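Local coordinates for protein Dok-7 (Mus musculus, PDB 3ML4) that activates the receptor kinase MuSK by dimerising and driving its autophosphorylation in neuromuscular synapse formation, with a PH domain that binds phosphoinositides, at residues 72-77 / 146-151; 68-73 / 132-137. All coordinates share one frame; numbering follows the deposited sequence.

Contact 1. Residues 72-77 / 146-151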
loop_
_atom_site.group_PDB
_atom_site.type_symbol
_atom_site.label_atom_id
_atom_site.label_comp_id
_atom_site.label_asym_id
_atom_site.label_seq_id
_atom_site.Cartn_x
_atom_site.Cartn_y
_atom_site.Cartn_z
ATOM N N ALA B 72 9.262 -12.092 -20.852
ATOM C CA ALA B 72 10.025 -12.784 -21.914
ATOM C C ALA B 72 10.816 -14.009 -21.450
ATOM O O ALA B 72 11.985 -14.190 -21.811
ATOM C CB ALA B 72 10.914 -11.804 -22.703
ATOM N N LEU B 73 10.164 -14.840 -20.644
ATOM C CA LEU B 73 10.670 -16.159 -20.300
ATOM C C LEU B 73 9.912 -17.169 -21.145
ATOM O O LEU B 73 8.689 -17.116 -21.207
ATOM C CB LEU B 73 10.431 -16.473 -18.820
ATOM C CG LEU B 73 11.135 -15.700 -17.698
ATOM C CD1 LEU B 73 10.489 -16.034 -16.361
ATOM C CD2 LEU B 73 12.644 -15.948 -17.643
ATOM N N PRO B 74 10.632 -18.087 -21.815
ATOM C CA PRO B 74 9.969 -19.143 -22.578
ATOM C C PRO B 74 9.245 -20.123 -21.657
ATOM O O PRO B 74 9.805 -20.549 -20.643
ATOM C CB PRO B 74 11.128 -19.836 -23.302
ATOM C CG PRO B 74 12.284 -18.862 -23.222
ATOM C CD PRO B 74 12.097 -18.175 -21.920
ATOM N N TYR B 75 8.013 -20.473 -22.015
ATOM C CA TYR B 75 7.164 -21.298 -21.171
ATOM C C TYR B 75 5.993 -21.871 -21.964
ATOM O O TYR B 75 5.224 -21.122 -22.580
ATOM C CB TYR B 75 6.648 -20.463 -19.995
ATOM C CG TYR B 75 5.752 -21.203 -19.022
ATOM C CD1 TYR B 75 6.283 -22.107 -18.102
ATOM C CD2 TYR B 75 4.377 -20.979 -19.007
ATOM C CE1 TYR B 75 5.470 -22.779 -17.210
ATOM C CE2 TYR B 75 3.552 -21.651 -18.109
ATOM C CZ TYR B 75 4.105 -22.548 -17.216
ATOM O OH TYR B 75 3.298 -23.217 -16.323
ATOM N N GLU B 76 5.875 -23.199 -21.946
ATOM C CA GLU B 76 4.751 -23.929 -22.564
ATOM C C GLU B 76 4.447 -23.522 -24.011
ATOM O O GLU B 76 3.282 -23.375 -24.395
ATOM C CB GLU B 76 3.484 -23.808 -21.701
ATOM C CG GLU B 76 3.605 -24.380 -20.295
ATOM C CD GLU B 76 3.696 -25.898 -20.264
ATOM O OE1 GLU B 76 3.190 -26.561 -21.200
ATOM O OE2 GLU B 76 4.271 -26.428 -19.287
ATOM N N GLY B 77 5.501 -23.330 -24.801
ATOM C CA GLY B 77 5.369 -23.022 -26.220
ATOM C C GLY B 77 5.232 -21.546 -26.536
ATOM O O GLY B 77 5.127 -21.168 -27.701
ATOM N N ARG B 146 14.562 -17.848 -9.456
ATOM C CA ARG B 146 15.212 -18.761 -10.393
ATOM C C ARG B 146 14.203 -19.556 -11.189
ATOM O O ARG B 146 13.064 -19.755 -10.753
ATOM C CB ARG B 146 16.044 -19.787 -9.632
ATOM C CG ARG B 146 17.504 -19.499 -9.542
ATOM C CD ARG B 146 18.209 -20.673 -8.889
ATOM N NE ARG B 146 18.490 -21.734 -9.849
ATOM C CZ ARG B 146 19.614 -21.831 -10.549
ATOM N NH1 ARG B 146 20.576 -20.927 -10.398
ATOM N NH2 ARG B 146 19.775 -22.831 -11.401
ATOM N N ASP B 147 14.670 -20.051 -12.335
ATOM C CA ASP B 147 13.952 -21.016 -13.171
ATOM C C ASP B 147 12.718 -20.445 -13.866
ATOM O O ASP B 147 12.333 -19.290 -13.665
ATOM C CB ASP B 147 13.569 -22.292 -12.391
ATOM C CG ASP B 147 14.689 -22.812 -11.497
ATOM O OD1 ASP B 147 15.873 -22.508 -11.757
ATOM O OD2 ASP B 147 14.377 -23.535 -10.525
ATOM N N ILE B 148 12.132 -21.275 -14.719
ATOM C CA ILE B 148 10.845 -21.004 -15.318
ATOM C C ILE B 148 10.001 -22.234 -15.012
ATOM O O ILE B 148 10.429 -23.347 -15.306
ATOM C CB ILE B 148 10.955 -20.758 -16.837
ATOM C CG1 ILE B 148 11.846 -19.539 -17.114
ATOM C CG2 ILE B 148 9.572 -20.549 -17.442
ATOM C CD1 ILE B 148 12.524 -19.539 -18.480
ATOM N N PRO B 149 8.834 -22.045 -14.361
ATOM C CA PRO B 149 8.338 -20.752 -13.864
ATOM C C PRO B 149 9.099 -20.317 -12.607
ATOM O O PRO B 149 9.440 -21.164 -11.786
ATOM C CB PRO B 149 6.862 -21.036 -13.544
ATOM C CG PRO B 149 6.807 -22.493 -13.243
ATOM C CD PRO B 149 7.909 -23.154 -14.049
ATOM N N PRO B 150 9.377 -19.005 -12.463
ATOM C CA PRO B 150 10.214 -18.526 -11.357
ATOM C C PRO B 150 9.708 -18.936 -9.976
ATOM O O PRO B 150 8.515 -18.826 -9.692
ATOM C CB PRO B 150 10.168 -17.003 -11.513
ATOM C CG PRO B 150 9.843 -16.779 -12.934
ATOM C CD PRO B 150 8.928 -17.896 -13.322
ATOM N N THR B 151 10.623 -19.427 -9.146
ATOM C CA THR B 151 10.333 -19.733 -7.746
ATOM C C THR B 151 11.272 -18.947 -6.838
ATOM O O THR B 151 12.423 -18.703 -7.190
ATOM C CB THR B 151 10.460 -21.244 -7.431
ATOM O OG1 THR B 151 11.781 -21.695 -7.752
ATOM C CG2 THR B 151 9.444 -22.056 -8.221
#
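I148 pushes its side chain into the bend formed by L73, P74 and Y75, and it can be followed outward atom by atom. CB comes no closer than 4.0 Å to the carbonyl O of P74. There the side chain splits. CG1, on the side of the backbone N (chi1 -61°), runs along L73 and reaches 3.7 Å from L73 CD2, with L73 CB only slightly farther. CD1, the tip, then fits between L73 and P74, 3.7 Å from CD of the P74 ring; the two side chains cross at about a right angle. The other branch, CG2, is anti to the backbone N and is carried to the tyrosine, where it lies 3.7 Å from Y75 CD1 as the two side chains slide past each other in opposite directions. Both CD1 and CG2 also lie beside the carbonyl O of P74. I148 sits in the turn of a β-hairpin of the PTB domain, closed by paired backbone hydrogen bonds between R146 and T151, while 72-77 is a loop of the PH domain; the contact is therefore part of the interface between the two domains. The turn bends sharply through the cis peptide before P149. That proline brings its CD to 4.0 Å from Y75 CE1, obliquely to the phenol ring. P150 and L73 meet tip to tip, CG of the proline against CD1 of the leucine at 3.6 Å. M92 of strand 90-94 touches Y75, P149 and P150, and A83 and I85 of strand 81-86 also pack on P150.

Contact 2. Residues 68-73 / 132-137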
loop_
_atom_site.group_PDB
_atom_site.type_symbol
_atom_site.label_atom_id
_atom_site.label_comp_id
_atom_site.label_asym_id
_atom_site.label_seq_id
_atom_site.Cartn_x
_atom_site.Cartn_y
_atom_site.Cartn_z
ATOM N N GLY B 68 7.769 -9.715 -7.486
ATOM C CA GLY B 68 8.376 -9.100 -8.654
ATOM C C GLY B 68 7.757 -9.506 -9.970
ATOM O O GLY B 68 6.926 -10.411 -10.031
ATOM N N LEU B 69 8.170 -8.809 -11.024
ATOM C CA LEU B 69 7.754 -9.110 -12.385
ATOM C C LEU B 69 8.952 -9.411 -13.268
ATOM O O LEU B 69 10.037 -8.871 -13.063
ATOM C CB LEU B 69 6.958 -7.947 -12.966
ATOM C CG LEU B 69 5.455 -8.004 -12.705
ATOM C CD1 LEU B 69 5.096 -7.301 -11.407
ATOM C CD2 LEU B 69 4.728 -7.365 -13.861
ATOM N N GLU B 70 8.739 -10.263 -14.264
ATOM C CA GLU B 70 9.801 -10.704 -15.167
ATOM C C GLU B 70 9.164 -11.169 -16.485
ATOM O O GLU B 70 8.476 -12.191 -16.507
ATOM C CB GLU B 70 10.624 -11.813 -14.484
ATOM C CG GLU B 70 11.435 -12.726 -15.389
ATOM C CD GLU B 70 12.863 -12.290 -15.574
ATOM O OE1 GLU B 70 13.628 -12.340 -14.594
ATOM O OE2 GLU B 70 13.228 -11.919 -16.707
ATOM N N PRO B 71 9.350 -10.392 -17.570
ATOM C CA PRO B 71 8.846 -10.697 -18.911
ATOM C C PRO B 71 9.803 -11.494 -19.792
ATOM O O PRO B 71 10.992 -11.558 -19.508
ATOM C CB PRO B 71 8.654 -9.309 -19.520
ATOM C CG PRO B 71 9.738 -8.480 -18.888
ATOM C CD PRO B 71 10.040 -9.089 -17.537
ATOM N N ALA B 72 9.262 -12.092 -20.852
ATOM C CA ALA B 72 10.025 -12.784 -21.914
ATOM C C ALA B 72 10.816 -14.009 -21.450
ATOM O O ALA B 72 11.985 -14.190 -21.811
ATOM C CB ALA B 72 10.914 -11.804 -22.703
ATOM N N LEU B 73 10.164 -14.840 -20.644
ATOM C CA LEU B 73 10.670 -16.159 -20.300
ATOM C C LEU B 73 9.912 -17.169 -21.145
ATOM O O LEU B 73 8.689 -17.116 -21.207
ATOM C CB LEU B 73 10.431 -16.473 -18.820
ATOM C CG LEU B 73 11.135 -15.700 -17.698
ATOM C CD1 LEU B 73 10.489 -16.034 -16.361
ATOM C CD2 LEU B 73 12.644 -15.948 -17.643
ATOM N N PRO B 132 22.998 -18.320 -12.523
ATOM C CA PRO B 132 22.105 -17.244 -12.964
ATOM C C PRO B 132 20.804 -17.187 -12.163
ATOM O O PRO B 132 20.229 -18.225 -11.812
ATOM C CB PRO B 132 21.816 -17.608 -14.422
ATOM C CG PRO B 132 23.037 -18.338 -14.856
ATOM C CD PRO B 132 23.445 -19.148 -13.658
ATOM N N ALA B 133 20.367 -15.970 -11.864
ATOM C CA ALA B 133 19.143 -15.726 -11.113
ATOM C C ALA B 133 18.746 -14.289 -11.352
ATOM O O ALA B 133 19.499 -13.527 -11.952
ATOM C CB ALA B 133 19.374 -15.956 -9.640
ATOM N N THR B 134 17.568 -13.910 -10.879
ATOM C CA THR B 134 17.149 -12.520 -10.993
ATOM C C THR B 134 16.793 -11.957 -9.623
ATOM O O THR B 134 15.998 -12.542 -8.895
ATOM C CB THR B 134 16.010 -12.344 -12.035
ATOM O OG1 THR B 134 15.426 -11.046 -11.897
ATOM C CG2 THR B 134 14.933 -13.390 -11.840
ATOM N N LEU B 135 17.415 -10.838 -9.264
ATOM C CA LEU B 135 17.133 -10.188 -7.985
ATOM C C LEU B 135 15.966 -9.223 -8.128
ATOM O O LEU B 135 15.986 -8.350 -8.998
ATOM C CB LEU B 135 18.367 -9.445 -7.455
ATOM C CG LEU B 135 18.211 -8.805 -6.067
ATOM C CD1 LEU B 135 18.301 -9.843 -4.948
ATOM C CD2 LEU B 135 19.243 -7.711 -5.859
ATOM N N HIS B 136 14.955 -9.382 -7.278
ATOM C CA HIS B 136 13.783 -8.499 -7.299
ATOM C C HIS B 136 13.648 -7.661 -6.036
ATOM O O HIS B 136 13.693 -8.183 -4.921
ATOM C CB HIS B 136 12.494 -9.297 -7.503
ATOM C CG HIS B 136 12.428 -10.019 -8.809
ATOM N ND1 HIS B 136 11.789 -9.500 -9.914
ATOM C CD2 HIS B 136 12.920 -11.222 -9.190
ATOM C CE1 HIS B 136 11.891 -10.350 -10.919
ATOM N NE2 HIS B 136 12.572 -11.404 -10.506
ATOM N N LEU B 137 13.488 -6.358 -6.217
ATOM C CA LEU B 137 13.095 -5.496 -5.117
ATOM C C LEU B 137 11.622 -5.168 -5.293
ATOM O O LEU B 137 11.229 -4.596 -6.310
ATOM C CB LEU B 137 13.951 -4.231 -5.070
ATOM C CG LEU B 137 13.692 -3.266 -3.912
ATOM C CD1 LEU B 137 14.995 -2.787 -3.290
ATOM C CD2 LEU B 137 12.862 -2.084 -4.380
HETATM O O HOH W 1 10.676 -7.131 -10.517
#
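The buried seam between the PH and PTB domains is where strand 68-71 of one β-sheet faces strand 133-137 of the other. The strands are 7.2 Å apart at closest approach and run at 137° to each other, each keeping its backbone pairing for its own sheet, so side chains and a water fill the join. H136 does most of the reaching. With its ring carbon CG beside the backbone N (chi1 -63°), the imidazole extends across to the backbone of G68 and L69. ND1 lies 3.7 Å from G68 CA, and a CB on that residue would run straight into the ring. The carbonyl O of L69 lies at the ring edge, near its plane, 3.2 Å from H136 CE1; R117 and R109 make weak hydrogen bonds to the same oxygen. Water 1 also lies in that plane, hydrogen-bonded to H136 ND1 at 2.7 Å and accepting the N-H of L69 at 3.1 Å, so a single water joins the two strands and helps fix the ring's rotation. An alanine in place of H136 would probably leave this water without its imidazole mate and open a gap over G68. I85 of strand 81-86 and R117 of strand 115-122 also pack on H136. E70 and T134 approach from opposite directions. The glutamate chain, bent at chi2 (94°), swings its carboxylate toward the threonine and to 4.3 Å between E70 OE1 and H136 NE2; the acid could favour a protonated imidazole, but R117 would probably work against it. E70 OE1 lies beside the end of the T134 side chain, 3.2 Å from T134 CG2 and 3.5 Å from T134 OG1.

From the N terminus, the chain completes strand 59-71 of the PH sheet and enters both contacts in quick succession, since 68-73 and 72-77 share A72 and L73. It then finishes the PH sheet and passes through helix 98-112 into the PTB sheet. Contact 2 closes the first loop, about 58 residues long, at strand 133-138; contact 1 closes the second, some 68 residues long, at the turn between strands 141-146 and 151-157. The two closures cross, because 72-77 starts later and also ends later. Both tie the end of PH strand 59-71 and the loop after it to the PTB domain. Their centres are about 10 Å apart, and R146 of contact 1 packs on P132 and A133 of contact 2.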